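Local coordinates for putative acyl-CoA thioester hydrolase YbhC (Escherichia coli K-12, PDB 3GRH), which is a putative thioesterase and outer-membrane lipoprotein of the pectinesterase family that neither binds pectin nor has pectinesterase activity, at residues G350-R355 and N402-Y407. Sequence-based numbering, arbitrary orientation.
Sequences GQVVIR and NRMWEY
G350 O meets R403 N through a water, which lies 2.7 Å from G350 O and accepts from the R403 amide. At Q351, CB lies over one face of the R403 guanidinium, offset toward its rim, while the R403 NH2 group bonds N349 O. Q351 NE2 lies at the edge of the W405 indole, near its plane, and OE1 takes the backbone N-H of G320. V352 bonds the partner strand through both its own N-H and its own carbonyl: V352 N to R403 O (3.0 Å) and W405 N to V352 O (2.9 Å). Its CG1, wedged between backbone N and carbonyl carbon (chi1 54°), packs on M404 CG at 3.7 Å. Strands 351-355 and 403-407 are neighbouring parallel strands on one face of the right-handed beta-helix of pectinesterases, 403-407 being the outermost strand of its sheet. V353 CG2 rests 3.9 Å from W405 CD1. I354 does the same as V352, I354 N to W405 O and Y407 N to I354 O (both 3.0 Å). R355 runs alongside Y407, with CD2 of the ring over one guanidinium face and the planes 77° apart; NH1 bonds F48 O. With an alanine in place of R355, Y407 would probably lose the guanidinium packed beside CD2 and CE2, and F48 O this donor.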
loop_
_atom_site.group_PDB
_atom_site.type_symbol
_atom_site.label_atom_id
_atom_site.label_comp_id
_atom_site.label_asym_id
_atom_site.label_seq_id
_atom_site.Cartn_x
_atom_site.Cartn_y
_atom_site.Cartn_z
ATOM N N GLY A 350 -5.277 12.555 6.329
ATOM C CA GLY A 350 -5.426 11.316 5.635
ATOM C C GLY A 350 -6.839 10.802 5.468
ATOM O O GLY A 350 -7.641 10.814 6.398
ATOM N N GLN A 351 -7.132 10.225 4.320
ATOM C CA GLN A 351 -8.426 9.787 4.016
ATOM C C GLN A 351 -8.513 8.260 3.783
ATOM O O GLN A 351 -7.692 7.687 3.063
ATOM C CB GLN A 351 -8.876 10.477 2.754
ATOM C CG GLN A 351 -10.381 10.408 2.563
ATOM C CD GLN A 351 -10.963 9.302 1.786
ATOM O OE1 GLN A 351 -10.284 8.552 1.095
ATOM N NE2 GLN A 351 -12.278 9.175 1.879
ATOM N N VAL A 352 -9.467 7.634 4.444
ATOM C CA VAL A 352 -9.694 6.187 4.282
ATOM C C VAL A 352 -11.095 5.857 4.526
ATOM O O VAL A 352 -11.730 6.404 5.430
ATOM C CB VAL A 352 -8.778 5.350 5.119
ATOM C CG1 VAL A 352 -8.837 5.729 6.487
ATOM C CG2 VAL A 352 -9.097 3.836 4.953
ATOM N N VAL A 353 -11.640 4.997 3.668
ATOM C CA VAL A 353 -12.959 4.390 3.854
ATOM C C VAL A 353 -12.812 2.889 3.882
ATOM O O VAL A 353 -12.215 2.326 2.984
ATOM C CB VAL A 353 -13.915 4.799 2.735
ATOM C CG1 VAL A 353 -15.192 4.018 2.756
ATOM C CG2 VAL A 353 -14.240 6.277 2.786
ATOM N N ILE A 354 -13.351 2.246 4.887
ATOM C CA ILE A 354 -13.450 0.807 4.954
ATOM C C ILE A 354 -14.895 0.430 4.841
ATOM O O ILE A 354 -15.714 0.869 5.645
ATOM C CB ILE A 354 -12.849 0.263 6.268
ATOM C CG1 ILE A 354 -11.388 0.577 6.398
ATOM C CG2 ILE A 354 -12.998 -1.307 6.293
ATOM C CD1 ILE A 354 -10.833 0.206 7.811
ATOM N N ARG A 355 -15.235 -0.280 3.768
ATOM C CA ARG A 355 -16.621 -0.639 3.466
ATOM C C ARG A 355 -16.827 -2.073 3.140
ATOM O O ARG A 355 -15.953 -2.728 2.595
ATOM C CB ARG A 355 -17.229 0.222 2.367
ATOM C CG ARG A 355 -16.535 0.153 1.078
ATOM C CD ARG A 355 -17.181 1.100 0.038
ATOM N NE ARG A 355 -18.567 0.698 -0.258
ATOM C CZ ARG A 355 -19.490 1.486 -0.811
ATOM N NH1 ARG A 355 -19.221 2.671 -1.269
ATOM N NH2 ARG A 355 -20.703 0.936 -1.016
ATOM N N ASN A 402 -11.025 14.439 11.199
ATOM C CA ASN A 402 -10.371 13.438 10.395
ATOM C C ASN A 402 -11.315 12.956 9.292
ATOM O O ASN A 402 -12.484 13.268 9.286
ATOM C CB ASN A 402 -9.920 12.307 11.315
ATOM C CG ASN A 402 -8.653 12.619 12.047
ATOM O OD1 ASN A 402 -7.507 12.505 11.512
ATOM N ND2 ASN A 402 -8.794 13.068 13.264
ATOM N N ARG A 403 -10.775 12.196 8.374
ATOM C CA ARG A 403 -11.448 11.684 7.191
ATOM C C ARG A 403 -11.269 10.183 7.089
ATOM O O ARG A 403 -11.023 9.618 6.039
ATOM C CB ARG A 403 -10.860 12.365 5.952
ATOM C CG ARG A 403 -11.048 13.822 5.910
ATOM C CD ARG A 403 -10.883 14.392 4.520
ATOM N NE ARG A 403 -9.490 14.255 4.064
ATOM C CZ ARG A 403 -9.054 14.543 2.864
ATOM N NH1 ARG A 403 -9.921 14.911 1.975
ATOM N NH2 ARG A 403 -7.778 14.431 2.568
ATOM N N MET A 404 -11.531 9.527 8.208
ATOM C CA MET A 404 -11.485 8.069 8.345
ATOM C C MET A 404 -12.895 7.557 8.685
ATOM O O MET A 404 -13.499 7.886 9.720
ATOM C CB MET A 404 -10.363 7.755 9.374
ATOM C CG MET A 404 -9.163 8.443 8.913
ATOM S SD MET A 404 -8.058 8.926 10.096
ATOM C CE MET A 404 -7.145 7.522 9.771
ATOM N N TRP A 405 -13.415 6.760 7.764
ATOM C CA TRP A 405 -14.820 6.376 7.748
ATOM C C TRP A 405 -15.091 4.901 7.497
ATOM O O TRP A 405 -14.244 4.234 6.919
ATOM C CB TRP A 405 -15.544 7.076 6.605
ATOM C CG TRP A 405 -15.232 8.527 6.393
ATOM C CD1 TRP A 405 -14.354 8.994 5.539
ATOM C CD2 TRP A 405 -15.799 9.679 7.069
ATOM N NE1 TRP A 405 -14.341 10.393 5.567
ATOM C CE2 TRP A 405 -15.176 10.823 6.542
ATOM C CE3 TRP A 405 -16.737 9.849 8.075
ATOM C CZ2 TRP A 405 -15.507 12.116 6.960
ATOM C CZ3 TRP A 405 -17.054 11.133 8.491
ATOM C CH2 TRP A 405 -16.482 12.233 7.947
ATOM N N GLU A 406 -16.252 4.426 7.989
ATOM C CA GLU A 406 -16.685 3.076 7.760
ATOM C C GLU A 406 -18.061 3.083 7.198
ATOM O O GLU A 406 -18.820 4.002 7.415
ATOM C CB GLU A 406 -16.707 2.308 9.026
ATOM C CG GLU A 406 -15.318 1.979 9.549
ATOM C CD GLU A 406 -15.419 1.212 10.767
ATOM O OE1 GLU A 406 -15.697 -0.060 10.776
ATOM O OE2 GLU A 406 -15.371 1.928 11.768
ATOM N N TYR A 407 -18.376 2.072 6.434
ATOM C CA TYR A 407 -19.729 1.819 5.912
ATOM C C TYR A 407 -20.035 0.335 5.728
ATOM O O TYR A 407 -19.262 -0.384 5.096
ATOM C CB TYR A 407 -19.898 2.508 4.570
ATOM C CG TYR A 407 -21.235 2.304 3.915
ATOM C CD1 TYR A 407 -22.364 2.864 4.438
ATOM C CD2 TYR A 407 -21.343 1.564 2.732
ATOM C CE1 TYR A 407 -23.574 2.711 3.834
ATOM C CE2 TYR A 407 -22.563 1.363 2.158
ATOM C CZ TYR A 407 -23.661 1.982 2.696
ATOM O OH TYR A 407 -24.880 1.785 2.086
HETATM O O HOH W 1 -7.831 12.164 8.725
HETATM O O HOH W 2 -13.500 12.063 3.338
#